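Long-range contacts in Crov588 (Cafeteriavirus, PDB 6NYR), which is of unknown function but folds as a circular leucine-rich-repeat solenoid built from FNIP repeats, a shape consistent with a role in binding other molecules: residues N417-E422 against F438-V443; N423-G428 against N445-S450; I464-L469 against I487-P492; D503-I508 against T524-N529. One frame throughout, in Å; residues are numbered along the deposited sequence.

Contact 1: residues N417-E422 against F438-V443; sequences NQKIIE and FNQEIV
The amide of N417 reaches across to Q440 and to the backbone of N439, forming one rung of an asparagine ladder between successive FNIP repeats of this leucine-rich-repeat solenoid. A chi1 of -172° lays the N417 amide beside its own carbonyl carbon and points it at the next coil, where OD1 accepts two hydrogen bonds from opposite faces of its plane. N439 N gives one, at 2.9 Å from N417 OD1. Q440 NE2 gives the other at 3.0 Å, and both donors stand well out of the carbonyl plane of N417. The two side chains cross at about a right angle, their amide planes 35° apart; the bend of Q440 at chi2 (-66°) turns NE2 across onto N417 OD1 and, in a weak bond, N417 O. The pattern repeats along the solenoid: N395 OD1 receives N417 N and Q418 NE2, and N439 OD1 receives N461 N and Q462 NE2. Asparagine suits the place because its short amide can bridge one coil to the next, while glutamine has the length to reach back to the preceding coil. In the interior of the coil the F438 ring lies buried, stacked with F434 and carrying Q440 N over the centre of one face. The CD1 end of I420 approaches this ring obliquely, 4.0 Å from F438 CE1, and Q418 O meets the ring edge, 3.5 Å from F438 CE1.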
loop_
_atom_site.group_PDB
_atom_site.type_symbol
_atom_site.label_atom_id
_atom_site.label_comp_id
_atom_site.label_asym_id
_atom_site.label_seq_id
_atom_site.Cartn_x
_atom_site.Cartn_y
_atom_site.Cartn_z
ATOM N N ASN A 417 22.474 13.479 -16.774
ATOM C CA ASN A 417 23.867 13.052 -16.787
ATOM C C ASN A 417 24.760 14.239 -17.139
ATOM O O ASN A 417 25.610 14.167 -18.027
ATOM C CB ASN A 417 24.071 11.899 -17.771
ATOM C CG ASN A 417 25.461 11.297 -17.684
ATOM O OD1 ASN A 417 26.125 11.380 -16.647
ATOM N ND2 ASN A 417 25.914 10.695 -18.777
ATOM N N GLN A 418 24.579 15.348 -16.434
ATOM C CA GLN A 418 25.432 16.516 -16.587
ATOM C C GLN A 418 26.407 16.582 -15.419
ATOM O O GLN A 418 26.182 15.996 -14.356
ATOM C CB GLN A 418 24.609 17.807 -16.650
ATOM C CG GLN A 418 23.582 17.849 -17.765
ATOM C CD GLN A 418 24.201 17.689 -19.138
ATOM O OE1 GLN A 418 25.313 18.154 -19.394
ATOM N NE2 GLN A 418 23.486 17.015 -20.028
ATOM N N LYS A 419 27.500 17.311 -15.622
ATOM C CA LYS A 419 28.490 17.443 -14.568
ATOM C C LYS A 419 27.895 18.267 -13.429
ATOM O O LYS A 419 27.069 19.158 -13.645
ATOM C CB LYS A 419 29.752 18.131 -15.077
ATOM C CG LYS A 419 30.443 17.515 -16.290
ATOM C CD LYS A 419 31.795 18.222 -16.477
ATOM C CE LYS A 419 32.322 18.190 -17.910
ATOM N NZ LYS A 419 32.723 16.852 -18.409
ATOM N N ILE A 420 28.324 17.973 -12.207
ATOM C CA ILE A 420 27.904 18.719 -11.023
ATOM C C ILE A 420 29.171 19.209 -10.340
ATOM O O ILE A 420 29.967 18.404 -9.838
ATOM C CB ILE A 420 27.046 17.879 -10.070
ATOM C CG1 ILE A 420 25.833 17.338 -10.827
ATOM C CG2 ILE A 420 26.618 18.696 -8.866
ATOM C CD1 ILE A 420 24.802 16.678 -9.949
ATOM N N ILE A 421 29.363 20.526 -10.311
ATOM C CA ILE A 421 30.580 21.080 -9.734
ATOM C C ILE A 421 30.248 21.784 -8.425
ATOM O O ILE A 421 29.105 21.742 -7.959
ATOM C CB ILE A 421 31.257 22.048 -10.721
ATOM C CG1 ILE A 421 30.333 23.222 -11.049
ATOM C CG2 ILE A 421 31.615 21.316 -12.013
ATOM C CD1 ILE A 421 31.006 24.336 -11.841
ATOM N N GLU A 422 31.244 22.426 -7.817
ATOM C CA GLU A 422 31.062 22.972 -6.484
ATOM C C GLU A 422 30.126 24.179 -6.528
ATOM O O GLU A 422 29.987 24.871 -7.540
ATOM C CB GLU A 422 32.404 23.334 -5.853
ATOM C CG GLU A 422 33.212 24.376 -6.584
ATOM C CD GLU A 422 34.335 24.924 -5.719
ATOM O OE1 GLU A 422 34.785 24.207 -4.798
ATOM O OE2 GLU A 422 34.753 26.077 -5.948
ATOM N N PHE A 438 22.974 8.922 -14.611
ATOM C CA PHE A 438 24.028 9.778 -14.082
ATOM C C PHE A 438 25.322 8.991 -13.913
ATOM O O PHE A 438 25.342 7.927 -13.286
ATOM C CB PHE A 438 23.628 10.388 -12.743
ATOM C CG PHE A 438 24.699 11.258 -12.145
ATOM C CD1 PHE A 438 24.844 12.575 -12.550
ATOM C CD2 PHE A 438 25.574 10.753 -11.198
ATOM C CE1 PHE A 438 25.829 13.375 -12.007
ATOM C CE2 PHE A 438 26.562 11.551 -10.654
ATOM C CZ PHE A 438 26.690 12.860 -11.057
ATOM N N ASN A 439 26.408 9.528 -14.467
ATOM C CA ASN A 439 27.706 8.865 -14.438
ATOM C C ASN A 439 28.819 9.871 -14.706
ATOM O O ASN A 439 29.630 9.681 -15.617
ATOM C CB ASN A 439 27.741 7.734 -15.468
ATOM C CG ASN A 439 28.961 6.853 -15.324
ATOM O OD1 ASN A 439 29.616 6.848 -14.283
ATOM N ND2 ASN A 439 29.278 6.105 -16.370
ATOM N N GLN A 440 28.855 10.947 -13.926
ATOM C CA GLN A 440 29.903 11.953 -13.995
ATOM C C GLN A 440 30.720 11.918 -12.708
ATOM O O GLN A 440 30.252 11.485 -11.654
ATOM C CB GLN A 440 29.318 13.353 -14.206
ATOM C CG GLN A 440 28.410 13.486 -15.414
ATOM C CD GLN A 440 29.148 13.311 -16.728
ATOM O OE1 GLN A 440 30.357 13.541 -16.815
ATOM N NE2 GLN A 440 28.421 12.904 -17.761
ATOM N N GLU A 441 31.961 12.388 -12.808
ATOM C CA GLU A 441 32.843 12.398 -11.649
ATOM C C GLU A 441 32.277 13.300 -10.560
ATOM O O GLU A 441 31.682 14.346 -10.841
ATOM C CB GLU A 441 34.237 12.885 -12.041
ATOM C CG GLU A 441 35.070 11.885 -12.823
ATOM C CD GLU A 441 36.431 12.444 -13.209
ATOM O OE1 GLU A 441 36.992 13.244 -12.428
ATOM O OE2 GLU A 441 36.929 12.100 -14.302
ATOM N N ILE A 442 32.460 12.892 -9.309
ATOM C CA ILE A 442 32.114 13.715 -8.150
ATOM C C ILE A 442 33.408 13.944 -7.375
ATOM O O ILE A 442 33.900 13.054 -6.673
ATOM C CB ILE A 442 31.031 13.086 -7.273
ATOM C CG1 ILE A 442 29.805 12.772 -8.128
ATOM C CG2 ILE A 442 30.661 14.009 -6.127
ATOM C CD1 ILE A 442 28.565 12.430 -7.334
ATOM N N VAL A 443 33.966 15.148 -7.500
ATOM C CA VAL A 443 35.182 15.545 -6.794
ATOM C C VAL A 443 34.785 16.088 -5.429
ATOM O O VAL A 443 33.606 16.047 -5.059
ATOM C CB VAL A 443 35.968 16.582 -7.614
ATOM C CG1 VAL A 443 36.249 16.032 -9.011
ATOM C CG2 VAL A 443 35.211 17.893 -7.696
HETATM O O HOH W 1 32.861 17.206 -9.918
#

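Contact 2: residues N423-G428 against N445-S450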
loop_
_atom_site.group_PDB
_atom_site.type_symbol
_atom_site.label_atom_id
_atom_site.label_comp_id
_atom_site.label_asym_id
_atom_site.label_seq_id
_atom_site.Cartn_x
_atom_site.Cartn_y
_atom_site.Cartn_z
ATOM N N ASN A 423 29.484 24.426 -5.391
ATOM C CA ASN A 423 28.480 25.479 -5.240
ATOM C C ASN A 423 27.327 25.367 -6.234
ATOM O O ASN A 423 26.734 26.374 -6.632
ATOM C CB ASN A 423 29.116 26.870 -5.353
ATOM C CG ASN A 423 29.967 27.224 -4.153
ATOM O OD1 ASN A 423 31.184 27.042 -4.158
ATOM N ND2 ASN A 423 29.325 27.725 -3.109
ATOM N N VAL A 424 26.982 24.150 -6.628
ATOM C CA VAL A 424 25.717 23.886 -7.295
ATOM C C VAL A 424 24.689 23.374 -6.292
ATOM O O VAL A 424 23.580 23.900 -6.191
ATOM C CB VAL A 424 25.890 22.897 -8.469
ATOM C CG1 VAL A 424 24.540 22.680 -9.166
ATOM C CG2 VAL A 424 26.915 23.413 -9.455
ATOM N N LEU A 425 25.058 22.340 -5.537
ATOM C CA LEU A 425 24.165 21.749 -4.549
ATOM C C LEU A 425 24.181 22.594 -3.282
ATOM O O LEU A 425 25.258 22.873 -2.743
ATOM C CB LEU A 425 24.594 20.322 -4.244
ATOM C CG LEU A 425 24.654 19.401 -5.463
ATOM C CD1 LEU A 425 25.355 18.095 -5.104
ATOM C CD2 LEU A 425 23.270 19.136 -6.026
ATOM N N PRO A 426 23.020 22.998 -2.771
ATOM C CA PRO A 426 23.004 23.925 -1.633
ATOM C C PRO A 426 23.406 23.256 -0.331
ATOM O O PRO A 426 23.067 22.098 -0.076
ATOM C CB PRO A 426 21.546 24.401 -1.580
ATOM C CG PRO A 426 20.772 23.247 -2.156
ATOM C CD PRO A 426 21.658 22.652 -3.230
ATOM N N ASN A 427 24.160 23.994 0.484
ATOM C CA ASN A 427 24.350 23.609 1.875
ATOM C C ASN A 427 22.990 23.565 2.557
ATOM O O ASN A 427 22.245 24.551 2.541
ATOM C CB ASN A 427 25.273 24.590 2.589
ATOM C CG ASN A 427 26.713 24.453 2.148
ATOM O OD1 ASN A 427 27.279 23.356 2.159
ATOM N ND2 ASN A 427 27.322 25.568 1.762
ATOM N N GLY A 428 22.657 22.417 3.136
ATOM C CA GLY A 428 21.329 22.151 3.656
ATOM C C GLY A 428 20.631 20.982 3.000
ATOM O O GLY A 428 19.670 20.446 3.571
ATOM N N ASN A 445 34.222 18.724 -2.133
ATOM C CA ASN A 445 33.506 19.980 -1.917
ATOM C C ASN A 445 32.356 20.167 -2.901
ATOM O O ASN A 445 31.919 21.298 -3.148
ATOM C CB ASN A 445 34.460 21.175 -1.975
ATOM C CG ASN A 445 35.514 21.131 -0.880
ATOM O OD1 ASN A 445 36.707 21.003 -1.159
ATOM N ND2 ASN A 445 35.075 21.214 0.373
ATOM N N VAL A 446 31.864 19.072 -3.468
ATOM C CA VAL A 446 30.674 19.081 -4.311
ATOM C C VAL A 446 29.437 18.693 -3.515
ATOM O O VAL A 446 28.422 19.387 -3.547
ATOM C CB VAL A 446 30.869 18.143 -5.523
ATOM C CG1 VAL A 446 29.593 18.064 -6.356
ATOM C CG2 VAL A 446 32.042 18.606 -6.376
ATOM N N LEU A 447 29.509 17.575 -2.800
ATOM C CA LEU A 447 28.395 17.125 -1.981
ATOM C C LEU A 447 28.360 17.924 -0.686
ATOM O O LEU A 447 29.360 17.953 0.037
ATOM C CB LEU A 447 28.537 15.644 -1.684
ATOM C CG LEU A 447 28.601 14.745 -2.921
ATOM C CD1 LEU A 447 28.956 13.318 -2.541
ATOM C CD2 LEU A 447 27.274 14.785 -3.667
ATOM N N PRO A 448 27.245 18.584 -0.360
ATOM C CA PRO A 448 27.205 19.369 0.883
ATOM C C PRO A 448 27.315 18.479 2.110
ATOM O O PRO A 448 26.720 17.402 2.177
ATOM C CB PRO A 448 25.836 20.061 0.819
ATOM C CG PRO A 448 25.005 19.172 -0.074
ATOM C CD PRO A 448 25.977 18.648 -1.107
ATOM N N ASP A 449 28.089 18.948 3.093
ATOM C CA ASP A 449 28.301 18.172 4.308
ATOM C C ASP A 449 27.007 17.927 5.071
ATOM O O ASP A 449 26.959 17.015 5.903
ATOM C CB ASP A 449 29.322 18.882 5.198
ATOM C CG ASP A 449 30.746 18.721 4.692
ATOM O OD1 ASP A 449 31.116 17.589 4.316
ATOM O OD2 ASP A 449 31.491 19.723 4.656
ATOM N N SER A 450 25.954 18.704 4.801
ATOM C CA SER A 450 24.669 18.486 5.459
ATOM C C SER A 450 23.991 17.204 4.990
ATOM O O SER A 450 23.147 16.661 5.711
ATOM C CB SER A 450 23.743 19.679 5.208
ATOM O OG SER A 450 23.462 19.825 3.826
#
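L425 and P448 meet in the buried part of this contact, where the Asn-Val-Leu-Pro turns of two successive FNIP repeats stack in the leucine-rich-repeat solenoid. The touching parts run only 14° apart but are offset along the chain, so that L425 meets the next coil's proline. The tight part is apolar. L425 crosses P448 at about a right angle, its CB 3.8 Å from P448 CD, while its CD1 branch reaches over V446 O at 3.7 Å and comes within 4.1 Å of L447 CD2. Leucine suits this place because CB and CD1 can serve different neighbours of the next coil; the side chain also packs on L432 of strand 431-433. Proline offers a compact, rigid ring whose CG rests 3.5 Å from P426 O; having no N-H, it asks for no backbone partner where it packs. Toward solvent the contact thins. The exposed N427 lays its OD1 against P448 CB at 3.8 Å, a packing touch and not a polar bond. Beyond it, the partly exposed G428 adopts backbone angles (phi 119°) at which a side chain would collide with the preceding carbonyl, a reason for glycine here. The S450 hydroxyl links this edge to the coil before: turned between its own backbone N and carbonyl carbon (chi1 63°), it bonds L429 O as well as the glycine amide, with S450 OG 2.8 Å from G428 N.

Contact 3: residues I464-L469 against I487-P492; sequences ITENVL and IENVLP
V490 of one FNIP repeat presses its two methyl groups against the backbone of I464 and T465 in the repeat before, in the loops of the leucine-rich-repeat solenoid. V490 closes a type II beta turn that begins at I487, with a weak bond from V490 N to I487 O; asparagine suits N489 within it because it tolerates a positive phi (65°). The valine CB lies 4.0 Å from I464 O, already within packing distance of the neighbouring coil. From there the side chain forks. CG1, anti to the backbone N (chi1 175°), touches I464 O at 3.3 Å and the I464 CG2 methyl at 3.6 Å, the two side chains crossing at about a right angle. V490 CG2 meets backbone oxygens, 3.5 Å from I464 O and a little farther from T465 O. A beta-branched valine suits this position because both methyls sit close to the main chain and cover the neighbouring peptide without a long arm. A water that takes the N-H of I487 also lies by I464 O and probably bridges the two coils, although that leg is doubtfully short. Nearer the surface, E466 and N489 run side by side, pointing the same way, with E466 OE1 3.7 Å from N489 CB; between their backbones lies a CA-H...O contact from E466 CA to N489 O. In the interior of the coil L469 lays CD1 against V490 O and, 3.7 Å away, against P492 CD. These turns link strands 453-455, 475-477 and 497-499, and L469 and L491 both pack on L476 of the middle strand.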
loop_
_atom_site.group_PDB
_atom_site.type_symbol
_atom_site.label_atom_id
_atom_site.label_comp_id
_atom_site.label_asym_id
_atom_site.label_seq_id
_atom_site.Cartn_x
_atom_site.Cartn_y
_atom_site.Cartn_z
ATOM N N ILE A 464 35.361 7.119 -6.128
ATOM C CA ILE A 464 35.038 7.972 -4.989
ATOM C C ILE A 464 36.305 8.055 -4.148
ATOM O O ILE A 464 36.686 7.077 -3.493
ATOM C CB ILE A 464 33.861 7.433 -4.165
ATOM C CG1 ILE A 464 32.662 7.148 -5.067
ATOM C CG2 ILE A 464 33.491 8.426 -3.069
ATOM C CD1 ILE A 464 31.477 6.527 -4.345
ATOM N N THR A 465 36.953 9.215 -4.155
ATOM C CA THR A 465 38.211 9.416 -3.457
ATOM C C THR A 465 37.952 10.103 -2.116
ATOM O O THR A 465 36.824 10.163 -1.622
ATOM C CB THR A 465 39.175 10.191 -4.352
ATOM O OG1 THR A 465 38.569 11.416 -4.777
ATOM C CG2 THR A 465 39.531 9.356 -5.592
ATOM N N GLU A 466 39.017 10.617 -1.504
ATOM C CA GLU A 466 38.940 11.083 -0.125
ATOM C C GLU A 466 38.147 12.380 0.006
ATOM O O GLU A 466 38.077 13.195 -0.917
ATOM C CB GLU A 466 40.344 11.306 0.444
ATOM C CG GLU A 466 41.219 10.074 0.482
ATOM C CD GLU A 466 42.484 10.287 1.301
ATOM O OE1 GLU A 466 42.398 10.897 2.388
ATOM O OE2 GLU A 466 43.567 9.850 0.851
ATOM N N ASN A 467 37.562 12.565 1.195
ATOM C CA ASN A 467 36.820 13.775 1.561
ATOM C C ASN A 467 35.853 14.208 0.464
ATOM O O ASN A 467 35.539 15.393 0.324
ATOM C CB ASN A 467 37.766 14.926 1.918
ATOM C CG ASN A 467 37.074 16.032 2.704
ATOM O OD1 ASN A 467 36.274 15.761 3.603
ATOM N ND2 ASN A 467 37.376 17.283 2.364
ATOM N N VAL A 468 35.372 13.250 -0.322
ATOM C CA VAL A 468 34.313 13.524 -1.285
ATOM C C VAL A 468 32.942 13.396 -0.638
ATOM O O VAL A 468 32.070 14.250 -0.816
ATOM C CB VAL A 468 34.443 12.577 -2.499
ATOM C CG1 VAL A 468 33.205 12.684 -3.392
ATOM C CG2 VAL A 468 35.705 12.886 -3.285
ATOM N N LEU A 469 32.734 12.332 0.121
ATOM C CA LEU A 469 31.438 12.079 0.733
ATOM C C LEU A 469 31.229 13.006 1.926
ATOM O O LEU A 469 32.169 13.271 2.684
ATOM C CB LEU A 469 31.336 10.628 1.177
ATOM C CG LEU A 469 31.400 9.588 0.056
ATOM C CD1 LEU A 469 31.217 8.182 0.629
ATOM C CD2 LEU A 469 30.376 9.867 -1.033
ATOM N N ILE A 487 38.457 2.820 -0.846
ATOM C CA ILE A 487 39.747 2.898 -0.178
ATOM C C ILE A 487 39.576 3.483 1.224
ATOM O O ILE A 487 38.501 3.941 1.611
ATOM C CB ILE A 487 40.744 3.742 -1.001
ATOM C CG1 ILE A 487 40.875 3.173 -2.420
ATOM C CG2 ILE A 487 42.114 3.817 -0.353
ATOM C CD1 ILE A 487 41.226 1.693 -2.465
ATOM N N GLU A 488 40.663 3.428 1.995
ATOM C CA GLU A 488 40.746 4.097 3.286
ATOM C C GLU A 488 40.360 5.564 3.173
ATOM O O GLU A 488 40.711 6.244 2.206
ATOM C CB GLU A 488 42.178 3.976 3.829
ATOM C CG GLU A 488 42.333 4.192 5.320
ATOM C CD GLU A 488 43.493 3.395 5.905
ATOM O OE1 GLU A 488 44.084 2.565 5.180
ATOM O OE2 GLU A 488 43.819 3.609 7.090
ATOM N N ASN A 489 39.627 6.047 4.176
ATOM C CA ASN A 489 39.312 7.468 4.312
ATOM C C ASN A 489 38.433 7.960 3.166
ATOM O O ASN A 489 38.568 9.095 2.703
ATOM C CB ASN A 489 40.582 8.324 4.394
ATOM C CG ASN A 489 41.431 8.015 5.612
ATOM O OD1 ASN A 489 40.929 7.947 6.737
ATOM N ND2 ASN A 489 42.727 7.829 5.394
ATOM N N VAL A 490 37.518 7.114 2.707
ATOM C CA VAL A 490 36.498 7.509 1.745
ATOM C C VAL A 490 35.114 7.537 2.384
ATOM O O VAL A 490 34.391 8.526 2.277
ATOM C CB VAL A 490 36.516 6.583 0.506
ATOM C CG1 VAL A 490 35.365 6.921 -0.427
ATOM C CG2 VAL A 490 37.851 6.695 -0.220
ATOM N N LEU A 491 34.746 6.470 3.084
ATOM C CA LEU A 491 33.447 6.408 3.748
ATOM C C LEU A 491 33.483 7.231 5.031
ATOM O O LEU A 491 34.365 7.021 5.871
ATOM C CB LEU A 491 33.080 4.957 4.047
ATOM C CG LEU A 491 33.002 4.059 2.808
ATOM C CD1 LEU A 491 32.871 2.587 3.189
ATOM C CD2 LEU A 491 31.867 4.478 1.879
ATOM N N PRO A 492 32.556 8.170 5.216
ATOM C CA PRO A 492 32.621 9.056 6.387
ATOM C C PRO A 492 32.253 8.333 7.676
ATOM O O PRO A 492 31.781 7.194 7.685
ATOM C CB PRO A 492 31.621 10.171 6.058
ATOM C CG PRO A 492 30.653 9.542 5.103
ATOM C CD PRO A 492 31.427 8.506 4.319
HETATM O O HOH W 2 37.584 4.840 -2.929
#

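Contact 4: residues D503-I508 against T524-N529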
loop_
_atom_site.group_PDB
_atom_site.type_symbol
_atom_site.label_atom_id
_atom_site.label_comp_id
_atom_site.label_asym_id
_atom_site.label_seq_id
_atom_site.Cartn_x
_atom_site.Cartn_y
_atom_site.Cartn_z
ATOM N N ASP A 503 27.004 -5.055 -9.657
ATOM C CA ASP A 503 28.296 -5.354 -10.253
ATOM C C ASP A 503 29.458 -5.274 -9.272
ATOM O O ASP A 503 30.543 -5.772 -9.591
ATOM C CB ASP A 503 28.592 -4.392 -11.412
ATOM C CG ASP A 503 27.712 -4.622 -12.620
ATOM O OD1 ASP A 503 26.863 -5.541 -12.595
ATOM O OD2 ASP A 503 27.879 -3.870 -13.604
ATOM N N PHE A 504 29.279 -4.657 -8.106
ATOM C CA PHE A 504 30.427 -4.429 -7.238
ATOM C C PHE A 504 31.094 -5.747 -6.874
ATOM O O PHE A 504 30.448 -6.646 -6.326
ATOM C CB PHE A 504 30.039 -3.703 -5.963
ATOM C CG PHE A 504 31.221 -3.424 -5.068
ATOM C CD1 PHE A 504 31.970 -2.274 -5.234
ATOM C CD2 PHE A 504 31.612 -4.338 -4.098
ATOM C CE1 PHE A 504 33.065 -2.021 -4.432
ATOM C CE2 PHE A 504 32.707 -4.092 -3.297
ATOM C CZ PHE A 504 33.437 -2.933 -3.465
ATOM N N ASN A 505 32.393 -5.844 -7.145
ATOM C CA ASN A 505 33.144 -7.052 -6.833
ATOM C C ASN A 505 34.623 -6.725 -6.650
ATOM O O ASN A 505 35.483 -7.291 -7.336
ATOM C CB ASN A 505 32.959 -8.093 -7.937
ATOM C CG ASN A 505 33.478 -9.463 -7.538
ATOM O OD1 ASN A 505 33.654 -9.756 -6.354
ATOM N ND2 ASN A 505 33.724 -10.312 -8.524
ATOM N N GLN A 506 34.922 -5.799 -5.742
ATOM C CA GLN A 506 36.290 -5.405 -5.443
ATOM C C GLN A 506 36.645 -5.832 -4.023
ATOM O O GLN A 506 35.776 -5.920 -3.152
ATOM C CB GLN A 506 36.482 -3.889 -5.578
ATOM C CG GLN A 506 36.211 -3.327 -6.958
ATOM C CD GLN A 506 37.093 -3.943 -8.025
ATOM O OE1 GLN A 506 38.313 -4.005 -7.885
ATOM N NE2 GLN A 506 36.471 -4.403 -9.106
ATOM N N LYS A 507 37.929 -6.091 -3.794
ATOM C CA LYS A 507 38.396 -6.420 -2.455
ATOM C C LYS A 507 38.234 -5.227 -1.522
ATOM O O LYS A 507 38.371 -4.070 -1.936
ATOM C CB LYS A 507 39.852 -6.884 -2.497
ATOM C CG LYS A 507 40.002 -8.309 -3.015
ATOM C CD LYS A 507 41.453 -8.725 -3.199
ATOM C CE LYS A 507 41.521 -10.114 -3.828
ATOM N NZ LYS A 507 42.839 -10.412 -4.450
ATOM N N ILE A 508 37.918 -5.523 -0.263
ATOM C CA ILE A 508 37.785 -4.533 0.797
ATOM C C ILE A 508 38.882 -4.791 1.822
ATOM O O ILE A 508 38.929 -5.867 2.430
ATOM C CB ILE A 508 36.395 -4.592 1.448
ATOM C CG1 ILE A 508 35.313 -4.577 0.363
ATOM C CG2 ILE A 508 36.198 -3.428 2.405
ATOM C CD1 ILE A 508 33.900 -4.467 0.888
ATOM N N THR A 524 24.650 -8.646 -6.088
ATOM C CA THR A 524 24.685 -9.940 -6.760
ATOM C C THR A 524 26.102 -10.480 -6.882
ATOM O O THR A 524 26.372 -11.640 -6.550
ATOM C CB THR A 524 24.052 -9.806 -8.151
ATOM O OG1 THR A 524 22.665 -9.471 -8.025
ATOM C CG2 THR A 524 24.207 -11.088 -8.956
ATOM N N SER A 525 27.027 -9.648 -7.351
ATOM C CA SER A 525 28.286 -10.150 -7.877
ATOM C C SER A 525 29.393 -10.276 -6.843
ATOM O O SER A 525 30.385 -10.963 -7.112
ATOM C CB SER A 525 28.772 -9.243 -9.014
ATOM O OG SER A 525 27.864 -9.265 -10.101
ATOM N N PHE A 526 29.264 -9.648 -5.679
ATOM C CA PHE A 526 30.373 -9.646 -4.739
ATOM C C PHE A 526 30.761 -11.076 -4.377
ATOM O O PHE A 526 29.926 -11.858 -3.909
ATOM C CB PHE A 526 30.032 -8.867 -3.472
ATOM C CG PHE A 526 31.162 -8.846 -2.483
ATOM C CD1 PHE A 526 32.253 -8.020 -2.689
ATOM C CD2 PHE A 526 31.158 -9.676 -1.376
ATOM C CE1 PHE A 526 33.309 -8.007 -1.801
ATOM C CE2 PHE A 526 32.206 -9.667 -0.480
ATOM C CZ PHE A 526 33.287 -8.829 -0.694
ATOM N N ASN A 527 32.027 -11.419 -4.589
ATOM C CA ASN A 527 32.519 -12.746 -4.242
ATOM C C ASN A 527 34.013 -12.676 -3.932
ATOM O O ASN A 527 34.820 -13.442 -4.461
ATOM C CB ASN A 527 32.229 -13.741 -5.366
ATOM C CG ASN A 527 32.488 -15.175 -4.954
ATOM O OD1 ASN A 527 32.536 -15.491 -3.764
ATOM N ND2 ASN A 527 32.648 -16.054 -5.936
ATOM N N GLN A 528 34.398 -11.756 -3.053
ATOM C CA GLN A 528 35.782 -11.618 -2.624
ATOM C C GLN A 528 35.923 -12.075 -1.180
ATOM O O GLN A 528 35.041 -11.830 -0.350
ATOM C CB GLN A 528 36.277 -10.174 -2.757
ATOM C CG GLN A 528 36.220 -9.616 -4.169
ATOM C CD GLN A 528 37.008 -10.446 -5.164
ATOM O OE1 GLN A 528 38.160 -10.810 -4.920
ATOM N NE2 GLN A 528 36.385 -10.754 -6.294
ATOM N N ASN A 529 37.030 -12.751 -0.888
ATOM C CA ASN A 529 37.267 -13.248 0.459
ATOM C C ASN A 529 37.388 -12.090 1.441
ATOM O O ASN A 529 38.052 -11.087 1.168
ATOM C CB ASN A 529 38.542 -14.087 0.484
ATOM C CG ASN A 529 38.836 -14.655 1.850
ATOM O OD1 ASN A 529 38.072 -15.462 2.379
ATOM N ND2 ASN A 529 39.953 -14.234 2.436
HETATM O O HOH W 3 38.357 -8.565 3.291
#
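The backbones of D503-I508 and S525-Q528 run nearly parallel, 19° apart, as equivalent loops of adjacent FNIP repeats in the leucine-rich-repeat solenoid. N505 bridges them: its chi1 of -168° carries the amide over to the next coil, and its OD1 accepts from N527 N at 2.9 Å on one face of the amide plane and from Q528 NE2, also at 2.9 Å, on the opposite face. The Q528 bond is nearly straight (168°) and N505 OD1 lies in the amide plane of Q528, although the two amides are turned well away from each other. The solvent-exposed K507 passes its aliphatic stem across Q528, with K507 CG and CE each 3.6 Å from Q528 OE1, a task for which a long chain is suited. In the interior, F504 and the next coil's F526 lie side by side, F504 CD2 4.0 Å from F526 CD1 at the edge of the F504 ring, and Q506 O meets the F526 edge in its plane. S525 sits by D503 while its hydroxyl bonds H502 O. Two donors on OD1, from opposite faces, probably restrict rotation of the N505 amide, which joins one coil to the next beside the stacked F522 and F526 rings.

In the fold
All four contacts join loops of successive FNIP repeats that connect strands lining the ring. Contacts 1 and 4 are the same kind of junction, asparagine amides bonded across coils beside phenylalanines; contact 1 is partly buried and contact 4 lies at the surface. Contact 2 is the buried one, leucine and proline packing with one serine bond at its edge, while the partly buried contact 3 has valine and leucine packing and no direct polar bond between its segments. Contacts 1 and 2 bridge the same pair of loops and touch, as where I420 CG2 meets L425 CG. Contact 3 touches both, whereas contact 4 stands apart, its nearest atoms about 6 Å from contact 3.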